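Local coordinates for protein superoxide dismutase [Mn/Fe] (Aeropyrum pernix, PDB 3AK2) that probably catalyses the dismutation of superoxide to hydrogen peroxide and dioxygen, using a manganese ion, bound in this form, or iron as the redox metal, at residues 3-7 against 43-48; 36-42 against 71-76; 124-130 against 145-150. All coordinates share one frame; numbering follows the deposited sequence.

Contact 1 (3-7 against 43-48); sequences SFKRY and ANAALE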
# COMPACT_ATOMS: atom_id res chain seq x y z
N SER A 3 -14.65 -22.41 -18.60
CA SER A 3 -15.03 -21.30 -17.73
C SER A 3 -14.58 -21.57 -16.30
O SER A 3 -14.71 -22.69 -15.80
CB SER A 3 -16.54 -21.06 -17.78
OG SER A 3 -16.85 -19.80 -17.22
N PHE A 4 -14.06 -20.53 -15.64
CA PHE A 4 -13.53 -20.64 -14.29
C PHE A 4 -14.55 -21.20 -13.30
O PHE A 4 -15.76 -20.96 -13.43
CB PHE A 4 -13.00 -19.28 -13.79
CG PHE A 4 -14.06 -18.26 -13.48
CD1 PHE A 4 -14.62 -17.47 -14.49
CD2 PHE A 4 -14.49 -18.06 -12.17
CE1 PHE A 4 -15.59 -16.52 -14.20
CE2 PHE A 4 -15.46 -17.11 -11.86
CZ PHE A 4 -16.01 -16.34 -12.88
N LYS A 5 -14.04 -21.95 -12.33
CA LYS A 5 -14.87 -22.40 -11.22
C LYS A 5 -15.12 -21.20 -10.31
O LYS A 5 -14.19 -20.54 -9.86
CB LYS A 5 -14.20 -23.54 -10.44
CG LYS A 5 -15.03 -24.06 -9.27
CD LYS A 5 -14.44 -25.32 -8.66
CE LYS A 5 -15.19 -25.74 -7.40
NZ LYS A 5 -16.58 -26.20 -7.68
N ARG A 6 -16.40 -20.92 -10.08
CA ARG A 6 -16.82 -19.78 -9.28
C ARG A 6 -16.55 -20.02 -7.81
O ARG A 6 -16.69 -21.14 -7.31
CB ARG A 6 -18.32 -19.52 -9.46
CG ARG A 6 -18.67 -18.53 -10.56
CD ARG A 6 -18.37 -19.08 -11.94
NE ARG A 6 -18.82 -18.17 -12.99
CZ ARG A 6 -18.50 -18.30 -14.27
NH1 ARG A 6 -17.73 -19.30 -14.68
NH2 ARG A 6 -18.95 -17.41 -15.15
N TYR A 7 -16.16 -18.95 -7.12
CA TYR A 7 -16.11 -18.96 -5.66
C TYR A 7 -17.54 -18.92 -5.13
O TYR A 7 -18.44 -18.40 -5.79
CB TYR A 7 -15.29 -17.77 -5.15
CG TYR A 7 -13.89 -17.81 -5.71
CD1 TYR A 7 -13.50 -16.91 -6.70
CD2 TYR A 7 -12.98 -18.78 -5.30
CE1 TYR A 7 -12.22 -16.96 -7.24
CE2 TYR A 7 -11.71 -18.84 -5.85
CZ TYR A 7 -11.34 -17.94 -6.82
OH TYR A 7 -10.08 -17.99 -7.37
N ALA A 43 -14.63 -11.32 -6.39
CA ALA A 43 -13.63 -12.22 -6.95
C ALA A 43 -14.15 -12.83 -8.25
O ALA A 43 -13.43 -12.88 -9.25
CB ALA A 43 -13.26 -13.30 -5.94
N ASN A 44 -15.40 -13.27 -8.24
CA ASN A 44 -16.03 -13.79 -9.45
C ASN A 44 -16.12 -12.76 -10.58
O ASN A 44 -15.88 -13.10 -11.74
CB ASN A 44 -17.40 -14.39 -9.14
CG ASN A 44 -17.30 -15.68 -8.33
OD1 ASN A 44 -16.30 -16.38 -8.40
ND2 ASN A 44 -18.35 -15.99 -7.58
N ALA A 45 -16.46 -11.52 -10.23
CA ALA A 45 -16.59 -10.45 -11.22
C ALA A 45 -15.25 -10.18 -11.90
O ALA A 45 -15.19 -9.95 -13.11
CB ALA A 45 -17.13 -9.18 -10.58
N ALA A 46 -14.16 -10.22 -11.13
CA ALA A 46 -12.83 -10.03 -11.71
C ALA A 46 -12.48 -11.15 -12.68
O ALA A 46 -11.96 -10.91 -13.77
CB ALA A 46 -11.79 -9.91 -10.63
N LEU A 47 -12.78 -12.39 -12.29
CA LEU A 47 -12.49 -13.52 -13.17
C LEU A 47 -13.35 -13.51 -14.43
O LEU A 47 -12.90 -13.95 -15.49
CB LEU A 47 -12.61 -14.85 -12.41
CG LEU A 47 -11.51 -15.12 -11.37
CD1 LEU A 47 -11.74 -16.45 -10.69
CD2 LEU A 47 -10.11 -15.08 -11.98
N GLU A 48 -14.57 -13.00 -14.32
CA GLU A 48 -15.44 -12.85 -15.49
C GLU A 48 -14.84 -11.88 -16.51
O GLU A 48 -14.90 -12.12 -17.72
CB GLU A 48 -16.83 -12.40 -15.07
CG GLU A 48 -17.82 -12.33 -16.22
CD GLU A 48 -19.22 -12.02 -15.76
OE1 GLU A 48 -19.38 -11.29 -14.76
OE2 GLU A 48 -20.17 -12.51 -16.41
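Ala43 opens the contact by setting its CB 3.7 Å from Tyr7 CD1. One residue on, Asn44 turns its amide against the backbone of the extended N-terminal segment: OD1 takes the Tyr7 N-H at 2.9 Å, in the amide plane and on a lone pair, while ND2 gives a nearly straight bond (173°) to Tyr7 O. Gripped at both ends, the amide is fixed in its rotation, its plane within 8° of the Tyr7 ring. By satisfying both backbone polar atoms of Tyr7 it pins the loop to the helix. Leu47, a turn further along, serves two aromatics. Phe4 holds CG between its backbone N and carbonyl carbon (chi1 72°), which lays the ring over Leu47 CB, 3.5 Å from the centroid, a CH-pi contact; Leu47 CD1 comes 3.5 Å from Tyr7 CE1. The other face of Phe4 is covered by the Arg6 guanidinium, whose NH1 bonds Ser3 OG at 2.7 Å and also Phe4 O. Glu48 brings its backbone N to 3.7 Å from Phe4 CE1. Thus the N-terminal segment lies along helix 25-54; Tyr7 reaches on to Tyr73 and His76 of helix 62-82, and its OH bonds Asp136 and Arg143 of the second subunit.

Contact 2 (36-42 against 71-76); sequences HNTYVKG and FNYAGH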
# COMPACT_ATOMS: atom_id res chain seq x y z
N HIS A 36 -18.68 -10.74 3.60
CA HIS A 36 -18.06 -11.90 2.98
C HIS A 36 -18.68 -12.14 1.59
O HIS A 36 -17.96 -12.36 0.62
CB HIS A 36 -18.15 -13.14 3.87
CG HIS A 36 -17.32 -14.29 3.38
ND1 HIS A 36 -17.20 -15.47 4.08
CD2 HIS A 36 -16.59 -14.45 2.25
CE1 HIS A 36 -16.43 -16.31 3.41
NE2 HIS A 36 -16.05 -15.72 2.29
N ASN A 37 -20.00 -12.06 1.50
CA ASN A 37 -20.69 -12.22 0.21
C ASN A 37 -20.16 -11.28 -0.86
O ASN A 37 -19.98 -11.67 -2.02
CB ASN A 37 -22.20 -12.03 0.37
CG ASN A 37 -22.99 -12.63 -0.78
OD1 ASN A 37 -22.69 -13.73 -1.24
ND2 ASN A 37 -24.00 -11.92 -1.24
N THR A 38 -19.89 -10.04 -0.47
CA THR A 38 -19.38 -9.04 -1.40
C THR A 38 -18.01 -9.44 -1.96
O THR A 38 -17.75 -9.24 -3.15
CB THR A 38 -19.34 -7.64 -0.74
OG1 THR A 38 -20.68 -7.19 -0.53
CG2 THR A 38 -18.61 -6.62 -1.60
N TYR A 39 -17.15 -10.01 -1.13
CA TYR A 39 -15.84 -10.44 -1.61
C TYR A 39 -15.95 -11.61 -2.58
O TYR A 39 -15.26 -11.66 -3.60
CB TYR A 39 -14.88 -10.77 -0.46
CG TYR A 39 -14.83 -9.69 0.60
CD1 TYR A 39 -14.64 -8.35 0.26
CD2 TYR A 39 -14.96 -10.02 1.95
CE1 TYR A 39 -14.60 -7.37 1.24
CE2 TYR A 39 -14.92 -9.05 2.93
CZ TYR A 39 -14.75 -7.73 2.57
OH TYR A 39 -14.70 -6.78 3.57
N VAL A 40 -16.84 -12.55 -2.27
CA VAL A 40 -17.09 -13.66 -3.19
C VAL A 40 -17.53 -13.12 -4.55
O VAL A 40 -16.96 -13.49 -5.58
CB VAL A 40 -18.16 -14.63 -2.63
CG1 VAL A 40 -18.51 -15.71 -3.65
CG2 VAL A 40 -17.68 -15.26 -1.32
N LYS A 41 -18.52 -12.24 -4.55
CA LYS A 41 -19.00 -11.64 -5.80
C LYS A 41 -17.90 -10.87 -6.52
O LYS A 41 -17.79 -10.96 -7.74
CB LYS A 41 -20.18 -10.70 -5.53
CG LYS A 41 -21.43 -11.38 -4.96
CD LYS A 41 -22.54 -10.36 -4.69
CE LYS A 41 -22.16 -9.27 -3.69
NZ LYS A 41 -22.55 -9.59 -2.29
N GLY A 42 -17.10 -10.11 -5.77
CA GLY A 42 -16.02 -9.33 -6.36
C GLY A 42 -14.95 -10.18 -7.01
O GLY A 42 -14.41 -9.81 -8.06
N PHE A 71 -7.77 -8.26 -4.02
CA PHE A 71 -8.48 -7.83 -2.82
C PHE A 71 -9.63 -8.76 -2.47
O PHE A 71 -9.79 -9.16 -1.31
CB PHE A 71 -9.00 -6.40 -3.00
CG PHE A 71 -9.87 -5.92 -1.87
CD1 PHE A 71 -9.30 -5.44 -0.69
CD2 PHE A 71 -11.25 -5.95 -1.98
CE1 PHE A 71 -10.12 -5.00 0.36
CE2 PHE A 71 -12.07 -5.51 -0.94
CZ PHE A 71 -11.50 -5.04 0.23
N ASN A 72 -10.44 -9.09 -3.47
CA ASN A 72 -11.65 -9.86 -3.20
C ASN A 72 -11.39 -11.33 -2.96
O ASN A 72 -11.99 -11.93 -2.06
CB ASN A 72 -12.68 -9.63 -4.30
CG ASN A 72 -13.26 -8.24 -4.25
OD1 ASN A 72 -14.07 -7.93 -3.38
ND2 ASN A 72 -12.83 -7.38 -5.18
N TYR A 73 -10.47 -11.92 -3.73
CA TYR A 73 -10.04 -13.28 -3.44
C TYR A 73 -9.48 -13.37 -2.02
O TYR A 73 -9.84 -14.26 -1.25
CB TYR A 73 -9.00 -13.78 -4.45
CG TYR A 73 -8.49 -15.16 -4.09
CD1 TYR A 73 -9.11 -16.30 -4.58
CD2 TYR A 73 -7.41 -15.31 -3.22
CE1 TYR A 73 -8.65 -17.58 -4.23
CE2 TYR A 73 -6.95 -16.57 -2.86
CZ TYR A 73 -7.57 -17.70 -3.36
OH TYR A 73 -7.08 -18.94 -3.00
N ALA A 74 -8.60 -12.43 -1.68
CA ALA A 74 -8.04 -12.40 -0.34
C ALA A 74 -9.14 -12.28 0.72
O ALA A 74 -9.12 -12.98 1.73
CB ALA A 74 -7.04 -11.28 -0.21
N GLY A 75 -10.11 -11.39 0.51
CA GLY A 75 -11.21 -11.25 1.45
C GLY A 75 -11.94 -12.57 1.61
O GLY A 75 -12.28 -12.99 2.72
N HIS A 76 -12.18 -13.23 0.49
CA HIS A 76 -12.87 -14.51 0.50
C HIS A 76 -12.11 -15.57 1.31
O HIS A 76 -12.66 -16.14 2.25
CB HIS A 76 -13.14 -14.97 -0.93
CG HIS A 76 -13.75 -16.33 -1.03
ND1 HIS A 76 -14.75 -16.76 -0.18
CD2 HIS A 76 -13.51 -17.35 -1.88
CE1 HIS A 76 -15.09 -17.99 -0.51
NE2 HIS A 76 -14.36 -18.37 -1.54
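His36 carries CG anti to the backbone N (chi1 -170°), as does His76, and the two imidazoles meet rim to rim. His36 NE2 and His76 ND1 share a hydrogen bond of 3.0 Å; either nitrogen could be the donor. Val40 CG2 lies beside the same His76 ND1, at 3.5 Å, and His36 ND1 bonds Trp83. Tyr39 instead swings CG beside its own backbone N (chi1 -49°), which lays the ring along Gly75 and carries CE1 to 3.8 Å from Phe71 CE2. The axes of segments 36-42 and 71-76, on helices 25-54 and 62-82, the two long helices of the alpha-hairpin domain, pass 7.6 Å apart at a crossing angle of -135°. Glycines permit this approach: a CB on Gly75 would clash with Tyr39, one on Gly42 with Asn72. Asn72 CB packs against Tyr39 O (3.4 Å) and Gly42 C, while Asn72 OD1 sits at the edge of the Tyr39 ring and ND2 bonds Asp68 O. An alanine at Tyr39 would be likely to leave a gap against Gly75 and Phe71, and His150 without its edge-to-face partner. The Tyr39 side chain, about 5 Å from the manganese at its nearest atom, packs on the metal ligands His79 and His169.

Contact 3 (124-130 against 145-150); sequences TVEGVGW and LQVEKH. With EDO (1,2-ethanediol), chain F.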
# COMPACT_ATOMS: atom_id res chain seq x y z
N THR A 124 -2.84 -3.50 16.94
CA THR A 124 -2.08 -2.42 16.33
C THR A 124 -2.05 -2.44 14.80
O THR A 124 -1.24 -1.76 14.18
CB THR A 124 -0.64 -2.35 16.88
OG1 THR A 124 0.06 -3.56 16.56
CG2 THR A 124 -0.64 -2.12 18.41
N VAL A 125 -2.94 -3.21 14.18
CA VAL A 125 -3.11 -3.13 12.73
C VAL A 125 -3.51 -1.69 12.41
O VAL A 125 -4.41 -1.12 13.03
CB VAL A 125 -4.17 -4.11 12.21
CG1 VAL A 125 -4.49 -3.83 10.75
CG2 VAL A 125 -3.68 -5.55 12.36
N GLU A 126 -2.80 -1.08 11.47
CA GLU A 126 -3.06 0.30 11.10
C GLU A 126 -4.12 0.33 10.01
O GLU A 126 -3.92 -0.20 8.92
CB GLU A 126 -1.78 0.96 10.63
CG GLU A 126 -1.91 2.44 10.46
CD GLU A 126 -0.60 3.07 10.10
OE1 GLU A 126 0.02 3.70 10.99
OE2 GLU A 126 -0.17 2.90 8.94
N GLY A 127 -5.25 0.98 10.29
CA GLY A 127 -6.43 0.86 9.43
C GLY A 127 -7.09 -0.49 9.65
O GLY A 127 -7.04 -1.04 10.75
N VAL A 128 -7.70 -1.02 8.61
CA VAL A 128 -8.37 -2.31 8.73
C VAL A 128 -7.44 -3.43 8.29
O VAL A 128 -6.51 -3.21 7.50
CB VAL A 128 -9.69 -2.33 7.96
CG1 VAL A 128 -10.67 -1.32 8.56
CG2 VAL A 128 -9.47 -2.04 6.48
N GLY A 129 -7.66 -4.63 8.82
CA GLY A 129 -6.84 -5.77 8.47
C GLY A 129 -7.03 -6.96 9.38
O GLY A 129 -8.12 -7.16 9.93
N TRP A 130 -5.96 -7.73 9.55
CA TRP A 130 -6.01 -9.03 10.21
C TRP A 130 -4.77 -9.24 11.05
O TRP A 130 -3.68 -8.81 10.69
CB TRP A 130 -6.04 -10.15 9.16
CG TRP A 130 -7.17 -10.06 8.21
CD1 TRP A 130 -7.24 -9.26 7.10
CD2 TRP A 130 -8.39 -10.80 8.25
NE1 TRP A 130 -8.44 -9.44 6.47
CE2 TRP A 130 -9.17 -10.39 7.15
CE3 TRP A 130 -8.91 -11.78 9.12
CZ2 TRP A 130 -10.44 -10.91 6.89
CZ3 TRP A 130 -10.17 -12.30 8.85
CH2 TRP A 130 -10.92 -11.86 7.75
N LEU A 145 2.14 -12.35 11.87
CA LEU A 145 2.23 -11.11 11.11
C LEU A 145 0.88 -10.39 11.06
O LEU A 145 -0.15 -10.94 11.49
CB LEU A 145 2.77 -11.35 9.68
CG LEU A 145 1.87 -12.01 8.63
CD1 LEU A 145 2.37 -11.69 7.23
CD2 LEU A 145 1.73 -13.52 8.83
N GLN A 146 0.90 -9.16 10.56
CA GLN A 146 -0.32 -8.41 10.25
C GLN A 146 -0.58 -8.41 8.76
O GLN A 146 0.36 -8.47 7.94
CB GLN A 146 -0.19 -6.96 10.67
CG GLN A 146 -0.01 -6.72 12.15
CD GLN A 146 0.25 -5.27 12.46
OE1 GLN A 146 0.75 -4.52 11.62
NE2 GLN A 146 -0.07 -4.86 13.69
N VAL A 147 -1.85 -8.30 8.41
CA VAL A 147 -2.25 -8.03 7.04
C VAL A 147 -3.14 -6.78 7.06
O VAL A 147 -4.04 -6.68 7.90
CB VAL A 147 -3.00 -9.24 6.42
CG1 VAL A 147 -3.58 -8.89 5.05
CG2 VAL A 147 -2.08 -10.45 6.32
N GLU A 148 -2.86 -5.83 6.17
CA GLU A 148 -3.71 -4.65 6.00
C GLU A 148 -4.67 -4.90 4.84
O GLU A 148 -4.35 -5.64 3.91
CB GLU A 148 -2.86 -3.40 5.78
CG GLU A 148 -2.13 -2.95 7.05
CD GLU A 148 -1.27 -1.71 6.88
OE1 GLU A 148 -0.36 -1.53 7.71
OE2 GLU A 148 -1.50 -0.92 5.93
N LYS A 149 -5.86 -4.28 4.90
CA LYS A 149 -6.96 -4.69 4.02
C LYS A 149 -7.06 -6.21 4.08
O LYS A 149 -7.13 -6.77 5.17
CB LYS A 149 -6.80 -4.16 2.59
CG LYS A 149 -6.87 -2.63 2.48
CD LYS A 149 -7.20 -2.14 1.06
CE LYS A 149 -6.10 -2.40 0.06
NZ LYS A 149 -6.47 -1.72 -1.21
N HIS A 150 -7.05 -6.88 2.93
CA HIS A 150 -6.96 -8.34 2.88
C HIS A 150 -5.68 -8.82 2.23
O HIS A 150 -5.36 -10.01 2.29
CB HIS A 150 -8.12 -8.92 2.10
CG HIS A 150 -9.45 -8.58 2.67
ND1 HIS A 150 -10.48 -8.05 1.92
CD2 HIS A 150 -9.90 -8.67 3.94
CE1 HIS A 150 -11.52 -7.84 2.71
NE2 HIS A 150 -11.19 -8.21 3.94
C1 EDO F . -4.19 0.72 2.35
O1 EDO F . -5.54 0.48 1.93
C2 EDO F . -3.67 -0.51 3.07
O2 EDO F . -3.84 -0.33 4.48
O HOH W 1 -0.66 -2.52 10.27
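A water joins the two segments at three points, accepting from Glu126 N and donating to Gln146 OE1 and Glu148 OE1, each at 2.8 Å. It bridges the loop before strand 129-136 to strand 141-148, the two strands of an antiparallel beta hairpin in the C-terminal domain. Backbone bonds run both ways between Trp130 and Val147, the hydrogen-bonded pair, with Trp130 N to Val147 O at 2.7 Å. In the adjoining non-hydrogen-bonded pair, Gly129 faces Glu148 with their CA atoms 4.1 Å apart; a CB on the glycine would collide with Val147 O, so the close pairing exemplifies what a missing side chain permits. The outstretched Gln146 runs alongside Val125, pointing the contrary way, Gln146 CG 3.9 Å from Val125 CG2, and its NE2 bonds Ala121 O. The Glu148 carboxylate is buried yet well supplied: besides the water on OE1, OE2 accepts from a bound ethanediol, probably from the crystallisation liquor, and salt bridges reach it from Arg67 of the second subunit and Lys149 of the third. These cations probably favour its ionised form. The Trp130 side chain comes to about 5 Å from the manganese, and its ring meets the ligand His79 edge-to-face. With CG beside the backbone N (chi1 -57°), the indole reaches His150: Trp130 NE1 and His150 CD2, each at the edge of the other's ring, lie 3.0 Å from one another, the rings turned 51° apart.

From the N terminus, contact 1 comes first, bringing 3-7 back onto helix 25-54 and closing the loop that leads into it. Contact 2 starts on that helix before contact 1 has closed, so the two cross along the chain; it ties helix 25-54 to helix 62-82 and completes the hairpin. They also touch in space, where Ala43 packs on Asn72 and Tyr7 on Val40. Contact 3 follows in series, closing the beta hairpin of the C-terminal domain. It lies well apart from contact 1 but meets contact 2 through His150, which packs against Tyr39, Phe71, Ala74 and Gly75, joining the two domains beside the manganese. All three contacts touch the second subunit.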